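Saframycin Mx1 synthetase B (Legionella pneumophila subsp. pneumophila, PDB 3KXW) belongs to the ANL superfamily of AMP-binding enzymes, in which a large N-terminal portion is followed by a small C-terminal alpha/beta domain. Local coordinates at residues A[501-506]-A[537-542]; A[520-525]-A[574-579]. One frame throughout, in Å; residues are numbered along the deposited sequence.

Contact 1: A[501-506]-A[537-542]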
# COMPACT_ATOMS: atom_id res chain seq x y z
N LYS A 501 9.44 -15.47 0.69
CA LYS A 501 10.45 -14.49 1.10
C LYS A 501 11.25 -14.02 -0.10
O LYS A 501 11.92 -14.82 -0.74
CB LYS A 501 11.40 -15.11 2.14
CG LYS A 501 10.71 -15.78 3.34
CD LYS A 501 11.70 -16.24 4.42
CE LYS A 501 12.08 -15.08 5.34
NZ LYS A 501 10.86 -14.41 5.89
N LEU A 502 11.14 -12.74 -0.42
CA LEU A 502 11.98 -12.16 -1.44
C LEU A 502 13.40 -12.15 -0.92
O LEU A 502 13.68 -11.63 0.17
CB LEU A 502 11.52 -10.74 -1.74
CG LEU A 502 12.40 -9.92 -2.67
CD1 LEU A 502 12.71 -10.67 -3.98
CD2 LEU A 502 11.76 -8.54 -2.93
N THR A 503 14.32 -12.70 -1.71
CA THR A 503 15.69 -12.91 -1.23
C THR A 503 16.66 -12.27 -2.19
O THR A 503 16.54 -12.45 -3.38
CB THR A 503 15.98 -14.41 -1.17
OG1 THR A 503 14.98 -15.04 -0.35
CG2 THR A 503 17.37 -14.70 -0.58
N VAL A 504 17.62 -11.51 -1.67
CA VAL A 504 18.61 -10.88 -2.52
C VAL A 504 19.98 -11.39 -2.10
O VAL A 504 20.29 -11.39 -0.92
CB VAL A 504 18.59 -9.35 -2.38
CG1 VAL A 504 19.80 -8.72 -3.08
CG2 VAL A 504 17.26 -8.77 -2.92
N MSE A 505 20.78 -11.86 -3.04
CA MSE A 505 22.14 -12.30 -2.71
C MSE A 505 23.15 -11.45 -3.48
O MSE A 505 23.00 -11.26 -4.69
CB MSE A 505 22.34 -13.78 -3.08
CG MSE A 505 23.66 -14.36 -2.62
SE MSE A 505 23.73 -16.29 -3.03
CE MSE A 505 22.39 -16.91 -1.73
N CYS A 506 24.18 -10.96 -2.80
CA CYS A 506 25.17 -10.09 -3.43
C CYS A 506 26.57 -10.56 -3.12
O CYS A 506 26.87 -10.87 -1.98
CB CYS A 506 25.06 -8.65 -2.88
SG CYS A 506 23.47 -7.89 -3.09
N VAL A 537 12.28 -6.60 0.61
CA VAL A 537 13.25 -7.71 0.76
C VAL A 537 13.19 -8.35 2.15
O VAL A 537 13.26 -7.65 3.16
CB VAL A 537 14.69 -7.24 0.52
CG1 VAL A 537 15.65 -8.43 0.68
CG2 VAL A 537 14.83 -6.62 -0.87
N HIS A 538 13.09 -9.68 2.20
CA HIS A 538 12.96 -10.37 3.48
C HIS A 538 14.28 -10.93 3.97
O HIS A 538 14.53 -11.02 5.19
CB HIS A 538 11.92 -11.47 3.39
CG HIS A 538 10.58 -10.99 2.92
ND1 HIS A 538 9.76 -10.18 3.69
CD2 HIS A 538 9.93 -11.16 1.74
CE1 HIS A 538 8.66 -9.90 3.01
NE2 HIS A 538 8.74 -10.48 1.82
N THR A 539 15.13 -11.29 3.01
CA THR A 539 16.38 -11.94 3.31
C THR A 539 17.46 -11.39 2.39
O THR A 539 17.26 -11.27 1.18
CB THR A 539 16.27 -13.48 3.08
OG1 THR A 539 15.21 -14.03 3.87
CG2 THR A 539 17.57 -14.16 3.43
N ILE A 540 18.61 -11.07 2.96
CA ILE A 540 19.75 -10.66 2.14
C ILE A 540 20.95 -11.50 2.51
O ILE A 540 21.26 -11.64 3.69
CB ILE A 540 20.13 -9.17 2.34
CG1 ILE A 540 18.92 -8.29 2.03
CG2 ILE A 540 21.34 -8.79 1.47
CD1 ILE A 540 19.15 -6.83 2.33
N VAL A 541 21.63 -12.05 1.50
CA VAL A 541 22.82 -12.87 1.74
C VAL A 541 24.03 -12.28 1.04
O VAL A 541 23.97 -11.97 -0.15
CB VAL A 541 22.63 -14.33 1.23
CG1 VAL A 541 23.79 -15.18 1.68
CG2 VAL A 541 21.32 -14.93 1.76
N LEU A 542 25.14 -12.16 1.77
CA LEU A 542 26.37 -11.60 1.24
C LEU A 542 27.36 -12.75 1.10
O LEU A 542 27.47 -13.57 2.00
CB LEU A 542 26.94 -10.52 2.19
CG LEU A 542 26.04 -9.30 2.50
CD1 LEU A 542 26.76 -8.24 3.36
CD2 LEU A 542 25.45 -8.64 1.24
O HOH W 1 12.69 -12.28 7.03
O HOH W 2 14.92 -16.29 2.21

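Contact 2: A[520-525]-A[574-579]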
# COMPACT_ATOMS: atom_id res chain seq x y z
N ASN A 520 24.54 -1.09 7.26
CA ASN A 520 24.24 0.00 6.34
C ASN A 520 23.90 -0.54 4.97
O ASN A 520 22.93 -0.11 4.34
CB ASN A 520 25.47 0.93 6.22
CG ASN A 520 25.66 1.83 7.44
OD1 ASN A 520 24.70 2.13 8.15
ND2 ASN A 520 26.92 2.27 7.68
N LEU A 521 24.68 -1.50 4.50
CA LEU A 521 24.45 -2.10 3.18
C LEU A 521 23.08 -2.77 3.11
O LEU A 521 22.35 -2.56 2.14
CB LEU A 521 25.54 -3.11 2.83
CG LEU A 521 25.34 -3.91 1.54
CD1 LEU A 521 25.09 -2.97 0.33
CD2 LEU A 521 26.55 -4.80 1.28
N PHE A 522 22.75 -3.58 4.11
CA PHE A 522 21.44 -4.25 4.19
C PHE A 522 20.30 -3.24 4.13
O PHE A 522 19.33 -3.42 3.41
CB PHE A 522 21.29 -5.07 5.49
CG PHE A 522 22.20 -6.27 5.58
CD1 PHE A 522 22.39 -7.10 4.49
CD2 PHE A 522 22.85 -6.56 6.77
CE1 PHE A 522 23.24 -8.20 4.59
CE2 PHE A 522 23.70 -7.65 6.88
CZ PHE A 522 23.90 -8.46 5.79
N ASN A 523 20.43 -2.16 4.91
CA ASN A 523 19.42 -1.10 4.88
C ASN A 523 19.30 -0.40 3.53
O ASN A 523 18.20 -0.08 3.09
CB ASN A 523 19.66 -0.11 6.03
CG ASN A 523 19.58 -0.77 7.39
OD1 ASN A 523 18.87 -1.75 7.56
ND2 ASN A 523 20.33 -0.25 8.36
N GLU A 524 20.43 -0.17 2.87
CA GLU A 524 20.44 0.48 1.56
C GLU A 524 19.78 -0.41 0.54
O GLU A 524 19.05 0.07 -0.34
CB GLU A 524 21.88 0.80 1.12
CG GLU A 524 22.45 1.99 1.84
CD GLU A 524 23.97 2.09 1.74
OE1 GLU A 524 24.62 1.10 1.32
OE2 GLU A 524 24.51 3.16 2.10
N ILE A 525 20.03 -1.71 0.64
CA ILE A 525 19.40 -2.62 -0.28
C ILE A 525 17.89 -2.62 -0.06
O ILE A 525 17.12 -2.48 -1.00
CB ILE A 525 19.97 -4.03 -0.12
CG1 ILE A 525 21.41 -4.04 -0.63
CG2 ILE A 525 19.11 -5.00 -0.91
CD1 ILE A 525 22.21 -5.32 -0.24
N ALA A 574 27.65 -12.93 5.34
CA ALA A 574 26.66 -12.55 6.35
C ALA A 574 25.27 -12.72 5.79
O ALA A 574 25.08 -12.75 4.57
CB ALA A 574 26.88 -11.12 6.84
N THR A 575 24.31 -12.84 6.69
CA THR A 575 22.91 -12.96 6.30
C THR A 575 22.13 -11.95 7.10
O THR A 575 22.46 -11.71 8.26
CB THR A 575 22.37 -14.38 6.56
OG1 THR A 575 23.11 -15.32 5.77
CG2 THR A 575 20.89 -14.51 6.17
N TRP A 576 21.11 -11.35 6.49
CA TRP A 576 20.22 -10.45 7.20
C TRP A 576 18.81 -11.01 7.01
O TRP A 576 18.45 -11.37 5.89
CB TRP A 576 20.34 -9.06 6.56
CG TRP A 576 19.41 -7.96 7.04
CD1 TRP A 576 19.68 -7.03 8.00
CD2 TRP A 576 18.13 -7.62 6.49
NE1 TRP A 576 18.62 -6.15 8.12
CE2 TRP A 576 17.66 -6.49 7.19
CE3 TRP A 576 17.33 -8.16 5.47
CZ2 TRP A 576 16.42 -5.90 6.92
CZ3 TRP A 576 16.09 -7.58 5.20
CH2 TRP A 576 15.65 -6.46 5.93
N GLN A 577 18.05 -11.10 8.09
CA GLN A 577 16.67 -11.59 8.02
C GLN A 577 15.74 -10.58 8.68
O GLN A 577 15.79 -10.37 9.90
CB GLN A 577 16.54 -12.94 8.73
CG GLN A 577 17.33 -14.09 8.09
CD GLN A 577 16.62 -14.70 6.90
OE1 GLN A 577 15.77 -14.07 6.27
NE2 GLN A 577 16.97 -15.94 6.57
N LEU A 578 14.88 -9.96 7.88
CA LEU A 578 13.97 -8.92 8.38
C LEU A 578 13.20 -9.33 9.63
O LEU A 578 13.06 -8.55 10.58
CB LEU A 578 13.00 -8.49 7.28
CG LEU A 578 11.86 -7.57 7.68
CD1 LEU A 578 12.39 -6.31 8.31
CD2 LEU A 578 11.01 -7.24 6.46
N ASN A 579 12.68 -10.55 9.63
CA ASN A 579 11.74 -10.92 10.67
C ASN A 579 12.36 -11.66 11.84
O ASN A 579 11.66 -12.14 12.72
CB ASN A 579 10.52 -11.66 10.10
CG ASN A 579 10.85 -12.99 9.52
OD1 ASN A 579 11.93 -13.56 9.76
ND2 ASN A 579 9.92 -13.53 8.75
O HOH W 3 18.47 -3.69 9.38

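Contact 1: A[501-506]-A[537-542]
Leu-502 O takes two backbone N-H groups at once, from His-538 N at 2.9 Å and from Thr-539 N at 3.2 Å, both in its carbonyl plane, where the chain enters the second strand. Beyond this the parallel ladder is regular: Val-504 N bonds to Thr-539 O, Val-541 N to Val-504 O and Cys-506 N to Val-541 O, with the strand axes only 15° apart. Lys-501 lies over the entry to the ladder. Its CB packs on His-538 CB at 3.9 Å; CD then passes near the hydroxyl of Thr-539, and CE comes within 3.6 Å of Thr-539 OG1. Bends at chi3 (82°) and chi4 (52°) curl the chain back, and NZ donates to a water at 3.0 Å, which in turn donates to His-538 O. A lysine suits this place because its length carries the amine past His-538 CB and the threonine hydroxyl to that water. Thr-503 and Thr-539 run side by side, joined by a second water between their OG1 atoms; Thr-539 OG1 is also hydrogen-bonded to Gln-577 OE1, its strongest polar partner. On the same face, the selenomethionine Met-505 lies alongside Val-541, its terminal CE bent to within 3.9 Å of Val-541 CB, and Leu-565 of helix 554-567 packs against both. On the face of Val-504 and Ile-540, Val-504 CG2 meets Val-537 CG2, from the turn before the strand, at 3.8 Å, the two side chains crossing at about a right angle; Phe-522 of helix 515-533 covers Ile-540 and Leu-542. Beta-branched residues fit such extended backbone well. In this beta-alpha-beta crossover, buried peptide groups satisfy one another and apolar side chains pack against a helix on each face, while the lysine and two threonines bind water near the ladder's start.

Contact 2: A[520-525]-A[574-579]
Phe-522 and Trp-576 grip each other through their CB atoms as much as through their rings. Trp-576 CB sits over the middle of the phenyl face, 3.3 Å from the ring centroid and 5° off its normal, while Phe-522 CB rests on the five-membered ring of the indole at 3.8 Å from its centroid. The side chains run antiparallel and the rings are displaced, with planes 30° apart, so little of one ring lies over the other; Phe-522 CD2 and Trp-576 CD1 touch at 3.4 Å. With CG of Trp-576 anti to the backbone N (chi1 175°), the indole is carried past the phenyl ring towards Asn-523. The small methyl of Ala-574 fits at the phenyl edge, its CB 4.1 Å from Phe-522 CZ. Trp-576 NE1 donates in the indole plane to a water at 2.8 Å, and this water donates to Asn-523 OD1, a polar group that suits the more exposed side of the helix. Lys-276 adds a cation-pi contact to Trp-576. Two CH-pi contacts thus hold helix to edge strand by dispersion, and the water bridge satisfies the indole N-H without a direct bond, probably helping to fix the rotation of the ring.

In the fold
Going from the N terminus, strand 499-508 leads into helix 515-533 and then strand 539-544; contact 1 closes this loop by setting the two strands side by side. The chain continues through helix 554-567 to strand 574-577, where contact 2 closes a longer loop back onto helix 515-533. Because segment 520-525 lies between the two halves of contact 1 and segment 574-579 follows both, the loops cross rather than nest. Strands 539-544 and 574-577 are antiparallel neighbours in one four-stranded sheet, joined directly by Trp-576 N and Ile-540 O. Together the contacts tie both inner strands, the last strand and the crossover helix into one layered unit of the C-terminal region.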